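Local coordinates for protein putative oxygenase (Streptomyces coelicolor, PDB 2OG5) that catalyses the iron(II)- and 2-oxoglutarate-dependent 3-hydroxylation of L-asparagine, supplying (2S,3S)-3-hydroxyasparagine for the calcium-dependent antibiotic, at residues A[222-234]-A[268-282]. Sequence-based numbering, arbitrary orientation.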
ATOM      1  N   SER A 222     -17.777   3.225 -24.922  1.00 24.44           N
ATOM      2  CA  SER A 222     -17.055   4.467 -25.208  1.00 24.26           C
ATOM      3  C   SER A 222     -16.019   4.759 -24.122  1.00 23.96           C
ATOM      4  O   SER A 222     -14.912   5.204 -24.425  1.00 23.54           O
ATOM      5  CB  SER A 222     -18.024   5.651 -25.374  1.00 24.63           C
ATOM      6  OG  SER A 222     -18.879   5.820 -24.252  1.00 25.08           O
ATOM      7  N   THR A 223     -16.386   4.505 -22.867  1.00 23.29           N
ATOM      8  CA  THR A 223     -15.464   4.672 -21.749  1.00 23.24           C
ATOM      9  C   THR A 223     -14.324   3.664 -21.841  1.00 22.86           C
ATOM     10  O   THR A 223     -13.165   4.046 -21.722  1.00 22.70           O
ATOM     11  CB  THR A 223     -16.197   4.587 -20.397  1.00 23.28           C
ATOM     12  OG1 THR A 223     -16.952   5.792 -20.215  1.00 23.88           O
ATOM     13  CG2 THR A 223     -15.216   4.432 -19.232  1.00 23.04           C
ATOM     14  N   VAL A 224     -14.643   2.397 -22.083  1.00 22.87           N
ATOM     15  CA  VAL A 224     -13.597   1.373 -22.210  1.00 22.94           C
ATOM     16  C   VAL A 224     -12.637   1.728 -23.348  1.00 22.72           C
ATOM     17  O   VAL A 224     -11.424   1.721 -23.168  1.00 22.60           O
ATOM     18  CB  VAL A 224     -14.185  -0.048 -22.400  1.00 22.94           C
ATOM     19  CG1 VAL A 224     -13.077  -1.067 -22.689  1.00 22.97           C
ATOM     20  CG2 VAL A 224     -14.979  -0.452 -21.160  1.00 23.09           C
ATOM     21  N   ASP A 225     -13.177   2.067 -24.516  1.00 23.00           N
ATOM     22  CA  ASP A 225     -12.339   2.506 -25.635  1.00 22.90           C
ATOM     23  C   ASP A 225     -11.443   3.693 -25.263  1.00 22.51           C
ATOM     24  O   ASP A 225     -10.258   3.712 -25.604  1.00 22.64           O
ATOM     25  CB  ASP A 225     -13.203   2.877 -26.849  1.00 23.22           C
ATOM     26  CG  ASP A 225     -13.770   1.658 -27.576  1.00 25.61           C
ATOM     27  OD1 ASP A 225     -13.346   0.514 -27.299  1.00 28.92           O
ATOM     28  OD2 ASP A 225     -14.648   1.863 -28.442  1.00 28.50           O
ATOM     29  N   ALA A 226     -12.000   4.673 -24.556  1.00 22.01           N
ATOM     30  CA  ALA A 226     -11.224   5.835 -24.121  1.00 21.98           C
ATOM     31  C   ALA A 226     -10.066   5.443 -23.189  1.00 21.52           C
ATOM     32  O   ALA A 226      -8.952   5.944 -23.334  1.00 21.58           O
ATOM     33  CB  ALA A 226     -12.133   6.869 -23.439  1.00 22.12           C
ATOM     34  N   LEU A 227     -10.323   4.527 -22.259  1.00 21.27           N
ATOM     35  CA  LEU A 227      -9.331   4.174 -21.239  1.00 21.12           C
ATOM     36  C   LEU A 227      -8.136   3.414 -21.815  1.00 21.05           C
ATOM     37  O   LEU A 227      -7.045   3.431 -21.237  1.00 20.49           O
ATOM     38  CB  LEU A 227      -9.983   3.378 -20.098  1.00 20.84           C
ATOM     39  CG  LEU A 227     -10.979   4.156 -19.232  1.00 20.90           C
ATOM     40  CD1 LEU A 227     -11.748   3.214 -18.302  1.00 21.59           C
ATOM     41  CD2 LEU A 227     -10.285   5.263 -18.440  1.00 20.39           C
ATOM     42  N   TRP A 228      -8.333   2.767 -22.967  1.00 21.17           N
ATOM     43  CA  TRP A 228      -7.239   2.105 -23.696  1.00 21.37           C
ATOM     44  C   TRP A 228      -6.419   3.049 -24.585  1.00 21.74           C
ATOM     45  O   TRP A 228      -5.373   2.656 -25.103  1.00 22.31           O
ATOM     46  CB  TRP A 228      -7.782   0.954 -24.565  1.00 21.16           C
ATOM     47  CG  TRP A 228      -8.147  -0.271 -23.794  1.00 20.48           C
ATOM     48  CD1 TRP A 228      -9.399  -0.704 -23.501  1.00 20.50           C
ATOM     49  CD2 TRP A 228      -7.241  -1.221 -23.213  1.00 19.79           C
ATOM     50  NE1 TRP A 228      -9.341  -1.865 -22.766  1.00 21.70           N
ATOM     51  CE2 TRP A 228      -8.025  -2.206 -22.579  1.00 20.31           C
ATOM     52  CE3 TRP A 228      -5.850  -1.330 -23.163  1.00 20.98           C
ATOM     53  CZ2 TRP A 228      -7.463  -3.289 -21.905  1.00 20.85           C
ATOM     54  CZ3 TRP A 228      -5.295  -2.408 -22.504  1.00 20.55           C
ATOM     55  CH2 TRP A 228      -6.101  -3.370 -21.878  1.00 20.31           C
ATOM     56  N   ALA A 229      -6.890   4.281 -24.762  1.00 22.28           N
ATOM     57  CA  ALA A 229      -6.227   5.242 -25.646  1.00 22.48           C
ATOM     58  C   ALA A 229      -5.186   6.050 -24.869  1.00 23.06           C
ATOM     59  O   ALA A 229      -5.362   6.302 -23.670  1.00 22.46           O
ATOM     60  CB  ALA A 229      -7.257   6.170 -26.285  1.00 22.67           C
ATOM     61  N   PRO A 230      -4.103   6.475 -25.541  1.00 23.27           N
ATOM     62  CA  PRO A 230      -3.060   7.256 -24.881  1.00 23.78           C
ATOM     63  C   PRO A 230      -3.458   8.716 -24.681  1.00 24.26           C
ATOM     64  O   PRO A 230      -2.864   9.617 -25.280  1.00 25.24           O
ATOM     65  CB  PRO A 230      -1.877   7.125 -25.848  1.00 24.22           C
ATOM     66  CG  PRO A 230      -2.515   7.018 -27.171  1.00 23.61           C
ATOM     67  CD  PRO A 230      -3.775   6.224 -26.958  1.00 23.77           C
ATOM     68  N   GLU A 231      -4.461   8.945 -23.837  1.00 23.97           N
ATOM     69  CA  GLU A 231      -5.067  10.263 -23.716  1.00 23.79           C
ATOM     70  C   GLU A 231      -5.147  10.734 -22.264  1.00 23.66           C
ATOM     71  O   GLU A 231      -6.026  11.523 -21.905  1.00 23.71           O
ATOM     72  CB  GLU A 231      -6.439  10.240 -24.388  1.00 23.86           C
ATOM     73  CG  GLU A 231      -6.325   9.909 -25.875  1.00 24.44           C
ATOM     74  CD  GLU A 231      -7.643   9.882 -26.607  1.00 24.02           C
ATOM     75  OE1 GLU A 231      -8.689  10.169 -25.997  1.00 23.86           O
ATOM     76  OE2 GLU A 231      -7.617   9.576 -27.818  1.00 26.38           O
ATOM     77  N   PHE A 232      -4.198  10.266 -21.452  1.00 23.75           N
ATOM     78  CA  PHE A 232      -4.146  10.601 -20.030  1.00 24.32           C
ATOM     79  C   PHE A 232      -2.719  10.932 -19.612  1.00 25.19           C
ATOM     80  O   PHE A 232      -1.783  10.186 -19.904  1.00 26.62           O
ATOM     81  CB  PHE A 232      -4.674   9.436 -19.198  1.00 23.15           C
ATOM     82  CG  PHE A 232      -6.014   8.931 -19.647  1.00 21.97           C
ATOM     83  CD1 PHE A 232      -7.185   9.447 -19.112  1.00 20.61           C
ATOM     84  CD2 PHE A 232      -6.102   7.951 -20.629  1.00 20.89           C
ATOM     85  CE1 PHE A 232      -8.425   8.976 -19.525  1.00 20.81           C
ATOM     86  CE2 PHE A 232      -7.326   7.484 -21.056  1.00 20.66           C
ATOM     87  CZ  PHE A 232      -8.498   7.995 -20.505  1.00 21.51           C
ATOM     88  N   ARG A 233      -2.558  12.042 -18.901  1.00 26.50           N
ATOM     89  CA  ARG A 233      -1.250  12.506 -18.462  1.00 27.20           C
ATOM     90  C   ARG A 233      -1.181  12.484 -16.933  1.00 27.30           C
ATOM     91  O   ARG A 233      -1.957  13.162 -16.273  1.00 26.55           O
ATOM     92  CB  ARG A 233      -1.037  13.930 -18.959  1.00 27.65           C
ATOM     93  CG  ARG A 233       0.338  14.511 -18.674  1.00 28.63           C
ATOM     94  CD  ARG A 233       0.439  15.928 -19.228  1.00 30.88           C
ATOM     95  NE  ARG A 233       0.266  15.973 -20.685  1.00 33.96           N
ATOM     96  CZ  ARG A 233       1.243  15.869 -21.588  1.00 35.94           C
ATOM     97  NH1 ARG A 233       2.515  15.696 -21.221  1.00 38.04           N
ATOM     98  NH2 ARG A 233       0.949  15.928 -22.886  1.00 36.30           N
ATOM     99  N   THR A 234      -0.252  11.703 -16.384  1.00 27.77           N
ATOM    100  CA  THR A 234      -0.036  11.648 -14.934  1.00 28.50           C
ATOM    101  C   THR A 234       1.386  12.111 -14.630  1.00 29.32           C
ATOM    102  O   THR A 234       2.321  11.324 -14.637  1.00 29.38           O
ATOM    103  CB  THR A 234      -0.273  10.224 -14.397  1.00 27.93           C
ATOM    104  OG1 THR A 234      -1.546   9.750 -14.851  1.00 25.78           O
ATOM    105  CG2 THR A 234      -0.259  10.197 -12.859  1.00 27.30           C
ATOM    106  N   ALA A 268      -4.414  13.331  -9.725  1.00 27.96           N
ATOM    107  CA  ALA A 268      -3.272  13.799 -10.508  1.00 27.65           C
ATOM    108  C   ALA A 268      -3.439  13.569 -12.018  1.00 27.89           C
ATOM    109  O   ALA A 268      -2.975  14.383 -12.822  1.00 29.40           O
ATOM    110  CB  ALA A 268      -1.999  13.141 -10.012  1.00 28.08           C
ATOM    111  N   THR A 269      -4.104  12.484 -12.408  1.00 26.97           N
ATOM    112  CA  THR A 269      -4.233  12.147 -13.832  1.00 26.52           C
ATOM    113  C   THR A 269      -5.117  13.170 -14.553  1.00 26.50           C
ATOM    114  O   THR A 269      -6.249  13.424 -14.145  1.00 26.54           O
ATOM    115  CB  THR A 269      -4.800  10.728 -14.042  1.00 26.15           C
ATOM    116  OG1 THR A 269      -3.938   9.767 -13.416  1.00 23.78           O
ATOM    117  CG2 THR A 269      -4.920  10.403 -15.541  1.00 26.03           C
ATOM    118  N   GLU A 270      -4.578  13.752 -15.620  1.00 26.77           N
ATOM    119  CA  GLU A 270      -5.264  14.780 -16.400  1.00 27.48           C
ATOM    120  C   GLU A 270      -5.682  14.199 -17.748  1.00 27.25           C
ATOM    121  O   GLU A 270      -4.846  13.640 -18.461  1.00 26.96           O
ATOM    122  CB  GLU A 270      -4.318  15.954 -16.652  1.00 28.19           C
ATOM    123  CG  GLU A 270      -3.968  16.771 -15.412  1.00 31.54           C
ATOM    124  CD  GLU A 270      -5.113  17.635 -14.912  1.00 36.03           C
ATOM    125  OE1 GLU A 270      -6.011  17.979 -15.715  1.00 39.92           O
ATOM    126  OE2 GLU A 270      -5.114  17.979 -13.709  1.00 40.02           O
ATOM    127  N   PRO A 271      -6.971  14.339 -18.106  1.00 27.38           N
ATOM    128  CA  PRO A 271      -7.415  13.901 -19.425  1.00 27.51           C
ATOM    129  C   PRO A 271      -6.954  14.883 -20.495  1.00 27.82           C
ATOM    130  O   PRO A 271      -7.000  16.094 -20.265  1.00 27.96           O
ATOM    131  CB  PRO A 271      -8.940  13.925 -19.302  1.00 27.45           C
ATOM    132  CG  PRO A 271      -9.214  14.975 -18.296  1.00 27.21           C
ATOM    133  CD  PRO A 271      -8.076  14.917 -17.317  1.00 27.37           C
ATOM    134  N   VAL A 272      -6.536  14.361 -21.644  1.00 27.90           N
ATOM    135  CA  VAL A 272      -6.032  15.174 -22.761  1.00 28.32           C
ATOM    136  C   VAL A 272      -7.120  15.420 -23.814  1.00 28.38           C
ATOM    137  O   VAL A 272      -6.967  16.290 -24.673  1.00 28.76           O
ATOM    138  CB  VAL A 272      -4.792  14.500 -23.412  1.00 28.58           C
ATOM    139  CG1 VAL A 272      -4.438  15.131 -24.755  1.00 29.49           C
ATOM    140  CG2 VAL A 272      -3.612  14.566 -22.460  1.00 29.29           C
ATOM    141  N   THR A 273      -8.213  14.659 -23.741  1.00 28.24           N
ATOM    142  CA  THR A 273      -9.360  14.810 -24.646  1.00 27.82           C
ATOM    143  C   THR A 273     -10.662  14.823 -23.847  1.00 27.88           C
ATOM    144  O   THR A 273     -10.673  14.460 -22.669  1.00 27.69           O
ATOM    145  CB  THR A 273      -9.427  13.646 -25.644  1.00 28.06           C
ATOM    146  OG1 THR A 273      -9.660  12.420 -24.935  1.00 27.77           O
ATOM    147  CG2 THR A 273      -8.131  13.534 -26.427  1.00 27.71           C
ATOM    148  N   GLU A 274     -11.763  15.219 -24.485  1.00 27.56           N
ATOM    149  CA  GLU A 274     -13.060  15.236 -23.810  1.00 27.38           C
ATOM    150  C   GLU A 274     -13.559  13.827 -23.490  1.00 26.83           C
ATOM    151  O   GLU A 274     -14.129  13.611 -22.422  1.00 26.97           O
ATOM    152  CB  GLU A 274     -14.119  15.997 -24.623  1.00 27.87           C
ATOM    153  CG  GLU A 274     -15.507  16.059 -23.952  1.00 29.40           C
ATOM    154  CD  GLU A 274     -15.457  16.510 -22.492  1.00 33.79           C
ATOM    155  OE1 GLU A 274     -14.805  17.539 -22.204  1.00 37.14           O
ATOM    156  OE2 GLU A 274     -16.067  15.837 -21.626  1.00 35.86           O
ATOM    157  N   ARG A 275     -13.360  12.878 -24.403  1.00 26.11           N
ATOM    158  CA  ARG A 275     -13.791  11.505 -24.152  1.00 25.51           C
ATOM    159  C   ARG A 275     -13.021  10.921 -22.960  1.00 24.94           C
ATOM    160  O   ARG A 275     -13.590  10.178 -22.162  1.00 24.66           O
ATOM    161  CB  ARG A 275     -13.663  10.619 -25.400  1.00 25.60           C
ATOM    162  CG  ARG A 275     -12.251  10.254 -25.846  1.00 25.55           C
ATOM    163  CD  ARG A 275     -12.307   9.046 -26.769  1.00 25.44           C
ATOM    164  NE  ARG A 275     -11.009   8.676 -27.320  1.00 25.62           N
ATOM    165  CZ  ARG A 275     -10.788   7.572 -28.034  1.00 25.98           C
ATOM    166  NH1 ARG A 275     -11.773   6.717 -28.295  1.00 27.12           N
ATOM    167  NH2 ARG A 275      -9.578   7.321 -28.502  1.00 25.12           N
ATOM    168  N   ALA A 276     -11.746  11.287 -22.837  1.00 24.24           N
ATOM    169  CA  ALA A 276     -10.923  10.879 -21.693  1.00 23.91           C
ATOM    170  C   ALA A 276     -11.485  11.440 -20.387  1.00 23.53           C
ATOM    171  O   ALA A 276     -11.561  10.730 -19.384  1.00 23.81           O
ATOM    172  CB  ALA A 276      -9.487  11.331 -21.880  1.00 23.40           C
ATOM    173  N   ALA A 277     -11.877  12.712 -20.401  1.00 23.43           N
ATOM    174  CA  ALA A 277     -12.494  13.336 -19.233  1.00 23.11           C
ATOM    175  C   ALA A 277     -13.778  12.616 -18.820  1.00 23.02           C
ATOM    176  O   ALA A 277     -13.978  12.338 -17.637  1.00 22.71           O
ATOM    177  CB  ALA A 277     -12.769  14.813 -19.498  1.00 23.25           C
ATOM    178  N   GLU A 278     -14.642  12.315 -19.789  1.00 22.74           N
ATOM    179  CA  GLU A 278     -15.873  11.567 -19.518  1.00 23.03           C
ATOM    180  C   GLU A 278     -15.559  10.181 -18.955  1.00 22.39           C
ATOM    181  O   GLU A 278     -16.237   9.718 -18.038  1.00 22.04           O
ATOM    182  CB  GLU A 278     -16.735  11.427 -20.780  1.00 23.36           C
ATOM    183  CG  GLU A 278     -18.099  10.768 -20.540  1.00 24.12           C
ATOM    184  CD  GLU A 278     -18.961  10.730 -21.781  1.00 25.40           C
ATOM    185  OE1 GLU A 278     -19.519  11.787 -22.152  1.00 29.09           O
ATOM    186  OE2 GLU A 278     -19.089   9.638 -22.384  1.00 28.80           O
ATOM    187  N   ALA A 279     -14.546   9.525 -19.525  1.00 22.22           N
ATOM    188  CA  ALA A 279     -14.119   8.182 -19.101  1.00 21.85           C
ATOM    189  C   ALA A 279     -13.677   8.163 -17.643  1.00 21.61           C
ATOM    190  O   ALA A 279     -14.028   7.242 -16.895  1.00 21.96           O
ATOM    191  CB  ALA A 279     -12.999   7.664 -20.004  1.00 21.59           C
ATOM    192  N   LEU A 280     -12.908   9.171 -17.241  1.00 21.17           N
ATOM    193  CA  LEU A 280     -12.480   9.282 -15.840  1.00 21.60           C
ATOM    194  C   LEU A 280     -13.652   9.503 -14.888  1.00 21.67           C
ATOM    195  O   LEU A 280     -13.658   8.970 -13.775  1.00 21.69           O
ATOM    196  CB  LEU A 280     -11.470  10.414 -15.658  1.00 21.64           C
ATOM    197  CG  LEU A 280     -10.091  10.190 -16.273  1.00 22.02           C
ATOM    198  CD1 LEU A 280      -9.235  11.432 -16.086  1.00 23.25           C
ATOM    199  CD2 LEU A 280      -9.391   8.956 -15.700  1.00 23.39           C
ATOM    200  N   ARG A 281     -14.635  10.299 -15.314  1.00 21.93           N
ATOM    201  CA  ARG A 281     -15.820  10.517 -14.500  1.00 22.05           C
ATOM    202  C   ARG A 281     -16.598   9.212 -14.320  1.00 21.73           C
ATOM    203  O   ARG A 281     -17.019   8.894 -13.213  1.00 21.29           O
ATOM    204  CB  ARG A 281     -16.704  11.610 -15.100  1.00 22.19           C
ATOM    205  CG  ARG A 281     -16.122  13.005 -14.926  1.00 23.00           C
ATOM    206  CD  ARG A 281     -17.130  14.092 -15.251  1.00 24.64           C
ATOM    207  NE  ARG A 281     -17.485  14.122 -16.663  1.00 27.40           N
ATOM    208  CZ  ARG A 281     -16.869  14.849 -17.599  1.00 27.54           C
ATOM    209  NH1 ARG A 281     -15.834  15.634 -17.303  1.00 28.59           N
ATOM    210  NH2 ARG A 281     -17.297  14.784 -18.852  1.00 28.53           N
ATOM    211  N   GLU A 282     -16.760   8.439 -15.394  1.00 21.57           N
ATOM    212  CA  GLU A 282     -17.483   7.170 -15.283  1.00 21.95           C
ATOM    213  C   GLU A 282     -16.702   6.155 -14.450  1.00 21.75           C
ATOM    214  O   GLU A 282     -17.286   5.400 -13.665  1.00 21.51           O
ATOM    215  CB  GLU A 282     -17.817   6.573 -16.660  1.00 21.91           C
ATOM    216  CG  GLU A 282     -18.830   5.424 -16.552  1.00 22.61           C
ATOM    217  CD  GLU A 282     -19.130   4.722 -17.860  1.00 23.65           C
ATOM    218  OE1 GLU A 282     -18.947   5.329 -18.937  1.00 25.56           O
ATOM    219  OE2 GLU A 282     -19.567   3.549 -17.803  1.00 26.48           O
TER
HETATM  220  O   HOH W   1     -14.706   6.272 -26.964  1.00 38.87           O
HETATM  221  O   HOH W   2     -17.557   7.451 -22.373  1.00 41.42           O
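A226 and A279 meet methyl to methyl, CB to CB at 3.6 Å, where helix 222-227 crosses helix 274-282 at -112°. The small side chains let the axes approach to 8.7 Å. CD2 of L227 packs on the same A279 methyl. Next to this, the F232 ring presses CE1 on A276 CB at 3.5 Å and runs past L280 in the opposite direction. This apolar side is the tight part.

The other side is polar and borders solvent, with R275, S222 and E278 exposed. R275 grips E231 side-on in a two-nitrogen salt bridge, with hydrogen bonds from NE to OE1 and NH2 to OE2, both 3.1 Å. The planes are 49° apart: OE2 lies in the guanidinium plane, but NH2 meets it from above the carboxylate plane. T273 OG1 donates a hydrogen bond to the same E231 OE1 at 2.7 Å, from the face opposite R275 NE. OG1 of T273 lies between the backbone N and carbonyl carbon (chi1 64°); there it also accepts from A276 N as the N-cap of the helix. E231 is thus tied to the helix start. At the rim of the helix crossing, one water joins S222 OG, T223 OG1 and E278 OE2, and another links S222 O to R275 NH1.

Beyond E231, R233 and E270 form an antiparallel hydrogen-bonded pair. The whole is a short two-stranded antiparallel ribbon with two crossing helices at one end, one leading in and one leading out, outside the main sheets of the jelly-roll fold.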